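Local coordinates for putative archaeal ammonia monooxygenase subunit B (Candidatus Nitrosocaldus yellowstonii, PDB 4O65), which binds copper in the cupredoxin domain of what is probably the B subunit of an ammonia monooxygenase, an enzyme of ammonia oxidation, at residues L24-E29 with I146-E151; A54-V59 with C116-E121; E17-T22 with L60-R65; N75-L80 with G100-I105; S9-I14 with S68-D73. All blocks are in the same frame, centred on the assembly; numbering follows the deposited sequence.

In the fold
The contacts tie together a cupredoxin sandwich of two beta sheets. Contacts 1 and 4 lie on the outermost strands of the mixed sheet, with centres about 27 Å apart. Contacts 2, 3 and 5 belong to the four-stranded antiparallel sheet. Contacts 1 and 2 touch at the helix end of the molecule, where K27 N lies 2.8 Å from A119 O. Contact 3 adjoins both, through T22 with V147 and L60 with L117. At the far end contacts 4 and 5 meet through I105, which packs on V12 and S68. The copper held by H126 and H128 is nearest contact 3: F19's side chain is about 9 Å from it, and that of I146 in contact 1 about 10 Å.

Contact 1: L24-E29 with I146-E151; sequences LITKAE and IVVEGE
L24 opens the contact with a backbone bond from its N to V147 O, 2.9 Å long. Its O takes E149 N at 3.0 Å, and a water joins the same O to E149 OE1. L24 CD1 reaches CG2 of I146. I25 lies beside E149 in the second bridge of this parallel pair, and its CA-H makes a bent contact with E149 O. T26 follows as the hinge between strand and helix. Its N bonds to E149 O. Its OG1 sits between the backbone N and the carbonyl carbon (chi1 59°), where it does two jobs: it donates to E151 O over 2.6 Å, in the plane of that carbonyl, and accepts from E29 N at 2.9 Å as the N-cap of helix 27-35. T26 CG2 meets V148 CG1 at 3.7 Å, the two side chains crossing at about a right angle. In this cupredoxin sandwich, the short strand 23-25 is thus the outermost strand beside strand 137-149, and the chain turns straight from it into a helix. A28 CB rests on E151 CG at 3.8 Å. E29 bends at chi2 (64°), which turns its carboxylate back over G150. Its OE2 accepts from E151 N at 3.0 Å, on the anti side and 23° out of the carboxylate plane. E29 OE1 is held by R33, while E151 OE2 bonds to S38.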
# COMPACT_ATOMS: atom_id res chain seq x y z
N LEU A 24 -1.53 -11.54 7.63
CA LEU A 24 -0.90 -11.85 6.34
C LEU A 24 0.40 -12.56 6.62
O LEU A 24 0.82 -12.61 7.77
CB LEU A 24 -0.57 -10.54 5.65
CG LEU A 24 -1.77 -9.64 5.27
CD1 LEU A 24 -1.18 -8.37 4.65
CD2 LEU A 24 -2.59 -10.38 4.25
N ILE A 25 1.05 -13.05 5.57
CA ILE A 25 2.45 -13.51 5.69
C ILE A 25 3.32 -12.64 4.79
O ILE A 25 2.80 -11.87 3.95
CB ILE A 25 2.62 -15.02 5.37
CG1 ILE A 25 2.32 -15.26 3.90
CG2 ILE A 25 1.69 -15.85 6.27
CD1 ILE A 25 2.44 -16.75 3.45
N THR A 26 4.64 -12.73 4.94
CA THR A 26 5.51 -11.88 4.08
C THR A 26 5.58 -12.39 2.66
O THR A 26 5.25 -13.58 2.40
CB THR A 26 6.94 -11.81 4.63
OG1 THR A 26 7.44 -13.15 4.69
CG2 THR A 26 6.97 -11.23 6.07
N LYS A 27 6.04 -11.56 1.73
CA LYS A 27 6.23 -12.00 0.34
C LYS A 27 7.22 -13.17 0.31
O LYS A 27 6.98 -14.19 -0.37
CB LYS A 27 6.80 -10.85 -0.52
CG LYS A 27 6.74 -11.19 -2.01
CD LYS A 27 7.59 -10.27 -2.92
CE LYS A 27 7.20 -8.81 -2.96
NZ LYS A 27 8.04 -8.15 -4.05
N ALA A 28 8.30 -13.06 1.09
CA ALA A 28 9.25 -14.19 1.16
C ALA A 28 8.61 -15.49 1.70
O ALA A 28 8.91 -16.61 1.18
CB ALA A 28 10.52 -13.80 1.94
N GLU A 29 7.80 -15.36 2.77
CA GLU A 29 7.17 -16.57 3.35
C GLU A 29 6.22 -17.20 2.30
O GLU A 29 6.19 -18.44 2.16
CB GLU A 29 6.36 -16.24 4.61
CG GLU A 29 5.88 -17.48 5.38
CD GLU A 29 7.01 -18.32 5.95
OE1 GLU A 29 6.76 -19.52 6.12
OE2 GLU A 29 8.14 -17.82 6.24
N ILE A 146 -2.73 -4.85 11.71
CA ILE A 146 -2.49 -5.97 10.79
C ILE A 146 -1.25 -6.71 11.28
O ILE A 146 -0.18 -6.09 11.45
CB ILE A 146 -2.26 -5.47 9.35
CG1 ILE A 146 -3.52 -4.67 8.89
CG2 ILE A 146 -1.93 -6.65 8.42
CD1 ILE A 146 -3.36 -4.03 7.52
N VAL A 147 -1.38 -8.00 11.46
CA VAL A 147 -0.21 -8.83 11.90
C VAL A 147 0.36 -9.53 10.67
O VAL A 147 -0.38 -10.23 9.97
CB VAL A 147 -0.62 -9.87 12.95
CG1 VAL A 147 0.59 -10.69 13.42
CG2 VAL A 147 -1.27 -9.17 14.15
N VAL A 148 1.66 -9.39 10.46
CA VAL A 148 2.34 -10.08 9.35
C VAL A 148 3.31 -11.10 9.96
O VAL A 148 4.17 -10.74 10.79
CB VAL A 148 3.11 -9.11 8.46
CG1 VAL A 148 3.75 -9.88 7.28
CG2 VAL A 148 2.19 -7.96 7.93
N GLU A 149 3.18 -12.35 9.55
CA GLU A 149 4.10 -13.40 10.03
C GLU A 149 5.01 -13.88 8.92
O GLU A 149 4.73 -13.71 7.74
CB GLU A 149 3.31 -14.59 10.56
CG GLU A 149 2.36 -14.20 11.66
CD GLU A 149 1.64 -15.41 12.20
OE1 GLU A 149 0.76 -15.98 11.51
OE2 GLU A 149 1.96 -15.80 13.32
N GLY A 150 6.09 -14.52 9.30
CA GLY A 150 6.92 -15.16 8.27
C GLY A 150 8.30 -14.57 8.11
O GLY A 150 8.66 -13.56 8.75
N GLU A 151 9.09 -15.19 7.24
CA GLU A 151 10.49 -14.78 7.16
C GLU A 151 10.62 -13.41 6.52
O GLU A 151 9.80 -13.00 5.65
CB GLU A 151 11.35 -15.84 6.47
CG GLU A 151 11.06 -15.96 5.00
CD GLU A 151 11.78 -17.15 4.37
OE1 GLU A 151 12.32 -18.02 5.10
OE2 GLU A 151 11.79 -17.22 3.14
O HOH W 1 -0.40 -14.60 9.52

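Contact 2: A54-V59 with C116-E121; sequences ARRQDV and CLSALE
Two hydrogen bonds join D58 to strand 110-119. A119 N gives a nearly straight bond to D58 O, 2.8 Å long. S118 OG donates to D58 OD2 at 2.7 Å, meeting it on the anti side and 27° out of the carboxylate plane. S118 OG lies anti to the backbone N (chi1 174°), which aims it at the turn.

The charged pair is R56 with D58. The grip is side-on: R56 NE bonds to D58 OD1 and R56 NH2 to D58 OD2, the latter at 2.8 Å. Both oxygens lie near the guanidinium plane. OD2 therefore accepts from two donors, one on its syn side and one on its anti side. This should hold the carboxylate against rotation and probably favours its charged form.

The packing centres on V59. V59 CG1 meets C116 SG at 3.5 Å, and V59 CG2 lies 3.2 Å above one face of the R56 guanidinium, toward its rim. C116 SG is disulfide-bonded to C51.

V59 and S118 form an antiparallel non-hydrogen-bonded pair, with a CA-H contact from V59 to L117 O. A type I turn, R56 to V59, leads into strand 59-68, which pairs with strand 110-119 in the antiparallel sheet of the cupredoxin fold.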
# COMPACT_ATOMS: atom_id res chain seq x y z
N ALA A 54 -6.40 -13.58 -3.15
CA ALA A 54 -6.95 -14.93 -2.98
C ALA A 54 -5.88 -15.98 -3.19
O ALA A 54 -5.91 -17.03 -2.54
CB ALA A 54 -8.13 -15.18 -3.93
N ARG A 55 -4.95 -15.68 -4.09
CA ARG A 55 -3.80 -16.57 -4.36
C ARG A 55 -2.61 -16.25 -3.43
O ARG A 55 -1.96 -17.16 -2.90
CB ARG A 55 -3.41 -16.43 -5.81
CG ARG A 55 -2.28 -17.38 -6.25
CD ARG A 55 -2.00 -17.36 -7.73
NE ARG A 55 -2.74 -18.39 -8.47
CZ ARG A 55 -3.76 -18.10 -9.25
NH1 ARG A 55 -4.41 -19.02 -9.93
NH2 ARG A 55 -4.11 -16.83 -9.35
N ARG A 56 -2.31 -14.97 -3.27
CA ARG A 56 -1.09 -14.50 -2.56
C ARG A 56 -1.44 -14.12 -1.15
O ARG A 56 -2.16 -13.12 -0.93
CB ARG A 56 -0.63 -13.21 -3.27
CG ARG A 56 0.13 -13.46 -4.54
CD ARG A 56 0.56 -12.13 -5.14
NE ARG A 56 1.54 -11.43 -4.27
CZ ARG A 56 2.23 -10.39 -4.67
NH1 ARG A 56 1.99 -9.88 -5.90
NH2 ARG A 56 3.16 -9.83 -3.87
N GLN A 57 -0.83 -14.79 -0.17
CA GLN A 57 -1.17 -14.54 1.23
C GLN A 57 -0.37 -13.36 1.79
O GLN A 57 -0.53 -13.05 2.96
CB GLN A 57 -0.84 -15.77 2.12
CG GLN A 57 -2.01 -16.74 2.17
CD GLN A 57 -2.09 -17.48 0.87
OE1 GLN A 57 -1.13 -18.11 0.47
NE2 GLN A 57 -3.28 -17.43 0.22
N ASP A 58 0.39 -12.67 0.95
CA ASP A 58 1.12 -11.48 1.37
C ASP A 58 0.44 -10.16 0.96
O ASP A 58 1.00 -9.06 1.22
CB ASP A 58 2.57 -11.49 0.78
CG ASP A 58 2.58 -11.42 -0.71
OD1 ASP A 58 1.74 -12.15 -1.36
OD2 ASP A 58 3.45 -10.70 -1.26
N VAL A 59 -0.73 -10.26 0.33
CA VAL A 59 -1.32 -9.07 -0.30
C VAL A 59 -2.46 -8.49 0.53
O VAL A 59 -3.34 -9.21 1.00
CB VAL A 59 -1.79 -9.39 -1.74
CG1 VAL A 59 -2.65 -8.26 -2.31
CG2 VAL A 59 -0.57 -9.67 -2.61
N CYS A 116 -3.14 -1.57 -3.34
CA CYS A 116 -2.82 -2.99 -3.26
C CYS A 116 -1.34 -3.04 -2.91
O CYS A 116 -0.54 -2.45 -3.64
CB CYS A 116 -3.03 -3.66 -4.59
SG CYS A 116 -2.95 -5.49 -4.37
N LEU A 117 -1.00 -3.75 -1.82
CA LEU A 117 0.39 -3.79 -1.28
C LEU A 117 0.78 -5.20 -0.91
O LEU A 117 -0.08 -6.04 -0.65
CB LEU A 117 0.51 -2.95 0.03
CG LEU A 117 0.16 -1.46 -0.13
CD1 LEU A 117 -1.23 -1.22 0.42
CD2 LEU A 117 1.19 -0.62 0.60
N SER A 118 2.08 -5.45 -0.97
CA SER A 118 2.70 -6.68 -0.50
C SER A 118 3.36 -6.41 0.86
O SER A 118 4.12 -5.42 1.02
CB SER A 118 3.79 -7.09 -1.49
OG SER A 118 4.46 -8.20 -0.92
N ALA A 119 3.05 -7.22 1.87
CA ALA A 119 3.80 -7.14 3.14
C ALA A 119 5.17 -7.75 2.95
O ALA A 119 5.30 -8.93 2.53
CB ALA A 119 3.05 -7.95 4.21
N LEU A 120 6.22 -7.00 3.30
CA LEU A 120 7.61 -7.52 3.13
C LEU A 120 8.25 -8.07 4.40
O LEU A 120 9.07 -9.04 4.35
CB LEU A 120 8.51 -6.41 2.55
CG LEU A 120 8.11 -5.79 1.23
CD1 LEU A 120 9.11 -4.69 0.83
CD2 LEU A 120 8.05 -6.86 0.14
N GLU A 121 7.88 -7.52 5.56
CA GLU A 121 8.60 -7.87 6.78
C GLU A 121 7.64 -8.15 7.91
O GLU A 121 6.54 -7.50 7.99
CB GLU A 121 9.59 -6.72 7.17
CG GLU A 121 10.40 -6.19 5.98
CD GLU A 121 11.39 -7.21 5.42
OE1 GLU A 121 11.69 -8.19 6.12
OE2 GLU A 121 11.87 -7.03 4.27

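Contact 3: E17-T22 with L60-R65; sequences ETFSAT and LIVTGR
S20 uses its side chain to continue the strand pairing. S20 OG stands between the backbone N and the carbonyl carbon (chi1 60°), and from there it accepts from I61 N at 2.8 Å, in a nearly straight bond. S20 N in turn donates to I61 O. Further along, T18 and T63 form an antiparallel hydrogen-bonded pair. T18 N meets T63 O at 2.8 Å, and T63 N meets T18 O at 2.9 Å. A water links T18 O to T63 OG1 beside this pair.

F19 and V62 lie side by side and point the same way. F19 CG is anti to the carbonyl carbon (chi1 -69°), which lays the ring alongside the valine. V62 CG2 comes to 3.7 Å from F19 CD2, while CG1 stands 4.1 Å above one ring face, toward its rim. L60 CD1 approaches the ring edge, near its plane, and also touches S20 OG. E17 is extended, and its CG meets V62 CG1 at 3.9 Å. E17 OE1 is hydrogen-bonded to T129 OG1.

The pairing joins edge strand 12-19 to strand 59-68 in the cupredoxin sandwich. E17's side chain is about 5 Å from that of the copper ligand H128, so this strand pair borders the metal site.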
# COMPACT_ATOMS: atom_id res chain seq x y z
N GLU A 17 -13.11 3.55 4.67
CA GLU A 17 -11.85 2.78 4.50
C GLU A 17 -12.11 1.29 4.86
O GLU A 17 -12.76 1.00 5.90
CB GLU A 17 -10.82 3.40 5.38
CG GLU A 17 -9.46 2.71 5.31
CD GLU A 17 -8.54 3.25 6.37
OE1 GLU A 17 -7.45 3.74 6.03
OE2 GLU A 17 -8.88 3.17 7.57
N THR A 18 -11.64 0.33 4.02
CA THR A 18 -11.85 -1.07 4.32
C THR A 18 -10.52 -1.76 4.08
O THR A 18 -9.88 -1.41 3.10
CB THR A 18 -12.88 -1.72 3.37
OG1 THR A 18 -14.14 -1.08 3.58
CG2 THR A 18 -12.99 -3.20 3.69
N PHE A 19 -10.16 -2.72 4.94
CA PHE A 19 -8.92 -3.47 4.75
C PHE A 19 -9.35 -4.88 4.43
O PHE A 19 -10.25 -5.46 5.11
CB PHE A 19 -8.10 -3.48 6.05
CG PHE A 19 -7.54 -2.13 6.41
CD1 PHE A 19 -8.33 -1.18 7.05
CD2 PHE A 19 -6.22 -1.83 6.10
CE1 PHE A 19 -7.81 0.07 7.37
CE2 PHE A 19 -5.68 -0.56 6.40
CZ PHE A 19 -6.49 0.38 7.06
N SER A 20 -8.66 -5.50 3.46
CA SER A 20 -9.10 -6.87 3.04
C SER A 20 -8.71 -7.96 4.04
O SER A 20 -9.22 -9.08 3.95
CB SER A 20 -8.50 -7.22 1.67
OG SER A 20 -7.06 -7.21 1.75
N ALA A 21 -7.74 -7.71 4.90
CA ALA A 21 -7.29 -8.75 5.84
C ALA A 21 -6.63 -8.10 7.03
O ALA A 21 -6.10 -6.99 6.93
CB ALA A 21 -6.23 -9.65 5.15
N THR A 22 -6.59 -8.85 8.15
CA THR A 22 -5.84 -8.36 9.30
C THR A 22 -4.68 -9.31 9.65
O THR A 22 -3.95 -9.03 10.58
CB THR A 22 -6.72 -8.26 10.55
OG1 THR A 22 -7.29 -9.55 10.80
CG2 THR A 22 -7.79 -7.17 10.36
N LEU A 60 -2.40 -7.18 0.68
CA LEU A 60 -3.45 -6.35 1.33
C LEU A 60 -4.07 -5.45 0.32
O LEU A 60 -3.34 -4.72 -0.41
CB LEU A 60 -2.76 -5.46 2.42
CG LEU A 60 -3.75 -4.47 3.11
CD1 LEU A 60 -4.80 -5.23 3.94
CD2 LEU A 60 -2.86 -3.59 4.02
N ILE A 61 -5.42 -5.40 0.30
CA ILE A 61 -6.16 -4.38 -0.41
C ILE A 61 -6.82 -3.42 0.59
O ILE A 61 -7.49 -3.85 1.54
CB ILE A 61 -7.28 -5.04 -1.28
CG1 ILE A 61 -6.65 -5.97 -2.36
CG2 ILE A 61 -8.12 -3.94 -1.96
CD1 ILE A 61 -7.73 -6.74 -3.17
N VAL A 62 -6.64 -2.12 0.33
CA VAL A 62 -7.32 -1.11 1.15
C VAL A 62 -8.15 -0.32 0.17
O VAL A 62 -7.61 0.19 -0.85
CB VAL A 62 -6.29 -0.15 1.86
CG1 VAL A 62 -7.08 0.83 2.78
CG2 VAL A 62 -5.24 -0.97 2.61
N THR A 63 -9.43 -0.14 0.49
CA THR A 63 -10.27 0.65 -0.40
C THR A 63 -10.98 1.73 0.41
O THR A 63 -11.07 1.61 1.64
CB THR A 63 -11.34 -0.20 -1.13
OG1 THR A 63 -12.07 -0.99 -0.16
CG2 THR A 63 -10.66 -1.18 -2.15
N GLY A 64 -11.46 2.76 -0.28
CA GLY A 64 -12.23 3.84 0.40
C GLY A 64 -12.62 4.91 -0.60
O GLY A 64 -12.58 4.67 -1.82
N ARG A 65 -12.99 6.09 -0.10
CA ARG A 65 -13.38 7.13 -1.01
C ARG A 65 -12.76 8.41 -0.44
O ARG A 65 -12.71 8.56 0.78
CB ARG A 65 -14.93 7.35 -0.99
CG ARG A 65 -15.83 6.20 -1.43
CD ARG A 65 -17.34 6.67 -1.44
NE ARG A 65 -17.68 7.13 -0.06
CZ ARG A 65 -18.39 8.23 0.27
NH1 ARG A 65 -18.93 9.03 -0.66
NH2 ARG A 65 -18.60 8.51 1.55
O HOH W 2 -10.52 -3.40 0.77

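Contact 4: N75-L80 with G100-I105; sequences NAWISL and GNVFTI
F103 lays its ring over the backbone of A76, with A76 O 3.4 Å above one face and displaced toward the rim. This is where the short edge strand 103-105 joins strand 74-81 in the mixed sheet of the cupredoxin sandwich. The axes of 75-80 and 103-105 make an angle of 115°, yet N75 with T104 and A76 with F103 still pair antiparallel. F103 CG sits between the backbone N and the carbonyl carbon (chi1 55°), and this folds the ring back over the neighbouring strand. The same A76 O accepts from F103 N at 2.8 Å, so F103 meets this one carbonyl twice, with its N-H and with a ring face. A76 N completes the pair by donating to F103 O. I78 CG2 comes to the ring edge at 4.0 Å from F103 CE2, its side chain slanting across that of F103. A76 CB turns to the same side of the sheet as F103 and packs on I105 CD1 at 3.7 Å.

W77 and V102 lie side by side on the other side of the sheet and point the same way, with W77 CE3 4.2 Å from V102 CG2. V102's second branch, CG1, rests against N75 CB at 3.7 Å. These residues are exposed, whereas A76, I78, F103 and I105 are buried. The side chains of N75 and T104 slant across each other, and a water that donates to N75 OD1 also lies 3.3 Å from T104 OG1.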
# COMPACT_ATOMS: atom_id res chain seq x y z
N ASN A 75 -4.73 18.62 -6.11
CA ASN A 75 -3.83 17.53 -6.53
C ASN A 75 -3.38 16.76 -5.29
O ASN A 75 -3.15 17.37 -4.26
CB ASN A 75 -2.58 18.06 -7.22
CG ASN A 75 -2.92 18.66 -8.55
OD1 ASN A 75 -3.88 18.22 -9.16
ND2 ASN A 75 -2.22 19.72 -8.95
N ALA A 76 -3.32 15.45 -5.43
CA ALA A 76 -3.01 14.58 -4.29
C ALA A 76 -2.31 13.29 -4.69
O ALA A 76 -2.35 12.86 -5.85
CB ALA A 76 -4.31 14.28 -3.54
N TRP A 77 -1.67 12.65 -3.69
CA TRP A 77 -1.19 11.28 -3.85
C TRP A 77 -1.49 10.50 -2.57
O TRP A 77 -1.77 11.10 -1.50
CB TRP A 77 0.30 11.25 -4.17
CG TRP A 77 1.21 11.92 -3.16
CD1 TRP A 77 1.98 11.32 -2.16
CD2 TRP A 77 1.52 13.34 -3.10
NE1 TRP A 77 2.69 12.28 -1.46
CE2 TRP A 77 2.46 13.51 -2.00
CE3 TRP A 77 1.08 14.48 -3.79
CZ2 TRP A 77 2.95 14.77 -1.63
CZ3 TRP A 77 1.58 15.74 -3.41
CH2 TRP A 77 2.50 15.86 -2.36
N ILE A 78 -1.52 9.17 -2.71
CA ILE A 78 -1.97 8.33 -1.65
C ILE A 78 -0.93 7.28 -1.30
O ILE A 78 -0.18 6.84 -2.17
CB ILE A 78 -3.30 7.71 -2.10
CG1 ILE A 78 -3.98 6.97 -0.97
CG2 ILE A 78 -3.17 6.82 -3.37
CD1 ILE A 78 -5.48 7.03 -1.29
N SER A 79 -0.84 6.91 -0.02
CA SER A 79 0.12 5.93 0.38
C SER A 79 -0.43 5.22 1.60
O SER A 79 -1.55 5.52 2.00
CB SER A 79 1.48 6.56 0.66
OG SER A 79 1.39 7.57 1.66
N LEU A 80 0.36 4.31 2.16
CA LEU A 80 -0.05 3.61 3.40
C LEU A 80 0.91 4.04 4.49
O LEU A 80 2.18 3.92 4.35
CB LEU A 80 -0.03 2.09 3.18
CG LEU A 80 -0.60 1.28 4.35
CD1 LEU A 80 -2.12 1.31 4.28
CD2 LEU A 80 -0.05 -0.13 4.31
N GLY A 100 -2.19 7.59 -11.42
CA GLY A 100 -1.01 8.51 -11.58
C GLY A 100 -0.22 8.70 -10.27
O GLY A 100 -0.77 8.44 -9.21
N ASN A 101 1.04 9.14 -10.35
CA ASN A 101 1.83 9.55 -9.18
C ASN A 101 1.11 10.65 -8.37
O ASN A 101 1.20 10.69 -7.14
CB ASN A 101 3.19 10.12 -9.60
CG ASN A 101 4.09 9.08 -10.26
OD1 ASN A 101 4.21 9.04 -11.49
ND2 ASN A 101 4.73 8.24 -9.45
N VAL A 102 0.47 11.55 -9.09
CA VAL A 102 -0.43 12.57 -8.51
C VAL A 102 -1.75 12.50 -9.29
O VAL A 102 -1.76 12.24 -10.52
CB VAL A 102 0.23 13.95 -8.65
CG1 VAL A 102 -0.66 15.06 -8.20
CG2 VAL A 102 1.56 13.99 -7.90
N PHE A 103 -2.88 12.70 -8.62
CA PHE A 103 -4.16 12.74 -9.33
C PHE A 103 -5.00 13.92 -8.87
O PHE A 103 -4.68 14.57 -7.85
CB PHE A 103 -4.92 11.43 -9.16
CG PHE A 103 -5.12 11.05 -7.71
CD1 PHE A 103 -6.23 11.54 -7.01
CD2 PHE A 103 -4.20 10.23 -7.06
CE1 PHE A 103 -6.41 11.23 -5.66
CE2 PHE A 103 -4.38 9.91 -5.68
CZ PHE A 103 -5.51 10.40 -5.01
N THR A 104 -6.10 14.19 -9.58
CA THR A 104 -6.96 15.31 -9.22
C THR A 104 -8.14 14.88 -8.38
O THR A 104 -8.81 13.87 -8.69
CB THR A 104 -7.52 16.01 -10.48
OG1 THR A 104 -6.41 16.49 -11.23
CG2 THR A 104 -8.43 17.20 -10.11
N ILE A 105 -8.42 15.67 -7.35
CA ILE A 105 -9.64 15.48 -6.61
C ILE A 105 -10.56 16.65 -6.92
O ILE A 105 -10.24 17.79 -6.59
CB ILE A 105 -9.39 15.40 -5.08
CG1 ILE A 105 -8.43 14.25 -4.80
CG2 ILE A 105 -10.73 15.16 -4.37
CD1 ILE A 105 -8.00 14.18 -3.35
O HOH W 3 -3.27 15.67 -11.00

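Contact 5: S9-I14 with S68-D73; sequences SRFVKI and SQVKQD. With SO4 (sulfate ion), chain C.
F11 meets V70 through one branch: V70 CG1 lies 3.7 Å from F11 CG and approaches the ring at a slant. The same methyl also touches F11 CB. The V70 branch is anti to the carbonyl carbon (chi1 -57°), which turns it toward the phenyl group. The other flat group is the guanidinium of R10, which points away from 68-73. It holds a sulfate at its edge, in plane. R10 NE donates to sulfate O1 at 3.0 Å and R10 NH2 to sulfate O4 at 3.1 Å.

Between the segments Q69 N gives a nearly straight bond to F11 O, 2.8 Å long. V12 and S68 form an antiparallel non-hydrogen-bonded pair, with V12 CG2 4.2 Å from S68 CA. Each loop also carries an ST turn. S9 OG accepts from F11 N at 3.0 Å, and S68 OG accepts from V70 N at 3.3 Å. S68 OG bonds to G108 N as well.

The contact thus closes the end of the cupredoxin sandwich where strand 12-19 begins and strand 59-68 ends. The Q69-F11 backbone bond and the F11-V70 packing join the segments, and the Q69 side chain lies along R10 O. The sulfate, probably from the crystallisation liquor, marks R10 as able to take up an anion at the surface and need not reflect a natural ligand.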
# COMPACT_ATOMS: atom_id res chain seq x y z
N SER A 9 -7.66 15.33 7.31
CA SER A 9 -7.63 16.67 6.74
C SER A 9 -9.04 17.24 6.74
O SER A 9 -10.01 16.51 6.54
CB SER A 9 -7.12 16.59 5.31
OG SER A 9 -7.20 17.88 4.69
N ARG A 10 -9.17 18.54 6.99
CA ARG A 10 -10.47 19.22 6.78
C ARG A 10 -10.75 19.52 5.33
O ARG A 10 -11.94 19.79 4.96
CB ARG A 10 -10.49 20.55 7.53
CG ARG A 10 -10.27 20.43 9.05
CD ARG A 10 -10.75 19.15 9.73
NE ARG A 10 -10.52 19.26 11.17
CZ ARG A 10 -10.07 18.30 11.99
NH1 ARG A 10 -9.73 17.07 11.57
NH2 ARG A 10 -9.93 18.62 13.28
N PHE A 11 -9.74 19.39 4.48
CA PHE A 11 -9.89 19.70 3.05
C PHE A 11 -10.47 18.51 2.28
O PHE A 11 -11.32 18.70 1.41
CB PHE A 11 -8.56 20.08 2.42
CG PHE A 11 -8.11 21.52 2.67
CD1 PHE A 11 -8.34 22.14 3.91
CD2 PHE A 11 -7.35 22.21 1.71
CE1 PHE A 11 -7.90 23.47 4.14
CE2 PHE A 11 -6.92 23.52 1.94
CZ PHE A 11 -7.19 24.14 3.16
N VAL A 12 -9.96 17.30 2.56
CA VAL A 12 -10.46 16.08 1.85
C VAL A 12 -10.50 14.99 2.90
O VAL A 12 -9.48 14.73 3.56
CB VAL A 12 -9.52 15.63 0.67
CG1 VAL A 12 -10.05 14.32 0.02
CG2 VAL A 12 -9.31 16.74 -0.39
N LYS A 13 -11.67 14.36 3.08
CA LYS A 13 -11.81 13.29 4.10
C LYS A 13 -11.60 11.95 3.45
O LYS A 13 -11.99 11.74 2.30
CB LYS A 13 -13.22 13.35 4.71
CG LYS A 13 -13.35 12.50 5.96
CD LYS A 13 -14.57 12.88 6.85
CE LYS A 13 -14.52 11.95 8.06
NZ LYS A 13 -15.82 11.84 8.78
N ILE A 14 -11.00 11.03 4.19
CA ILE A 14 -10.82 9.64 3.73
C ILE A 14 -11.98 8.87 4.40
O ILE A 14 -12.04 8.76 5.64
CB ILE A 14 -9.49 9.11 4.27
CG1 ILE A 14 -8.35 9.91 3.59
CG2 ILE A 14 -9.35 7.57 4.05
CD1 ILE A 14 -6.99 9.63 4.32
N SER A 68 -13.98 15.49 -1.16
CA SER A 68 -13.49 16.89 -1.07
C SER A 68 -14.49 17.80 -0.40
O SER A 68 -15.68 17.74 -0.68
CB SER A 68 -13.21 17.43 -2.49
OG SER A 68 -12.98 18.85 -2.49
N GLN A 69 -13.99 18.65 0.51
CA GLN A 69 -14.78 19.67 1.18
C GLN A 69 -14.39 21.08 0.77
O GLN A 69 -14.85 22.07 1.37
CB GLN A 69 -14.65 19.47 2.69
CG GLN A 69 -15.11 18.04 3.03
CD GLN A 69 -15.31 17.79 4.50
OE1 GLN A 69 -14.35 17.86 5.31
NE2 GLN A 69 -16.55 17.47 4.88
N VAL A 70 -13.61 21.20 -0.29
CA VAL A 70 -13.17 22.54 -0.75
C VAL A 70 -13.79 22.86 -2.12
O VAL A 70 -14.29 21.98 -2.82
CB VAL A 70 -11.62 22.66 -0.87
CG1 VAL A 70 -10.92 22.34 0.45
CG2 VAL A 70 -11.11 21.73 -1.93
N LYS A 71 -13.72 24.12 -2.51
CA LYS A 71 -14.42 24.54 -3.72
C LYS A 71 -13.67 24.23 -4.99
O LYS A 71 -14.27 24.05 -6.04
CB LYS A 71 -14.79 26.01 -3.59
CG LYS A 71 -15.70 26.19 -2.39
CD LYS A 71 -15.95 27.66 -2.09
CE LYS A 71 -17.08 27.77 -1.09
NZ LYS A 71 -17.54 29.18 -0.94
N GLN A 72 -12.36 24.05 -4.91
CA GLN A 72 -11.62 23.94 -6.13
C GLN A 72 -10.98 22.58 -6.21
O GLN A 72 -10.87 21.90 -5.17
CB GLN A 72 -10.56 25.03 -6.19
CG GLN A 72 -9.47 24.82 -5.16
CD GLN A 72 -8.61 26.04 -5.04
OE1 GLN A 72 -8.89 26.90 -4.21
NE2 GLN A 72 -7.63 26.18 -5.93
N ASP A 73 -10.56 22.20 -7.41
CA ASP A 73 -9.78 20.98 -7.62
C ASP A 73 -8.46 21.01 -6.86
O ASP A 73 -7.81 22.07 -6.73
CB ASP A 73 -9.47 20.77 -9.09
CG ASP A 73 -10.73 20.53 -9.93
OD1 ASP A 73 -11.87 20.46 -9.39
OD2 ASP A 73 -10.56 20.40 -11.16
S SO4 C . -11.71 22.21 13.09
O1 SO4 C . -10.56 22.07 12.20
O2 SO4 C . -11.59 23.47 13.89
O3 SO4 C . -12.94 22.22 12.25
O4 SO4 C . -11.76 21.02 13.99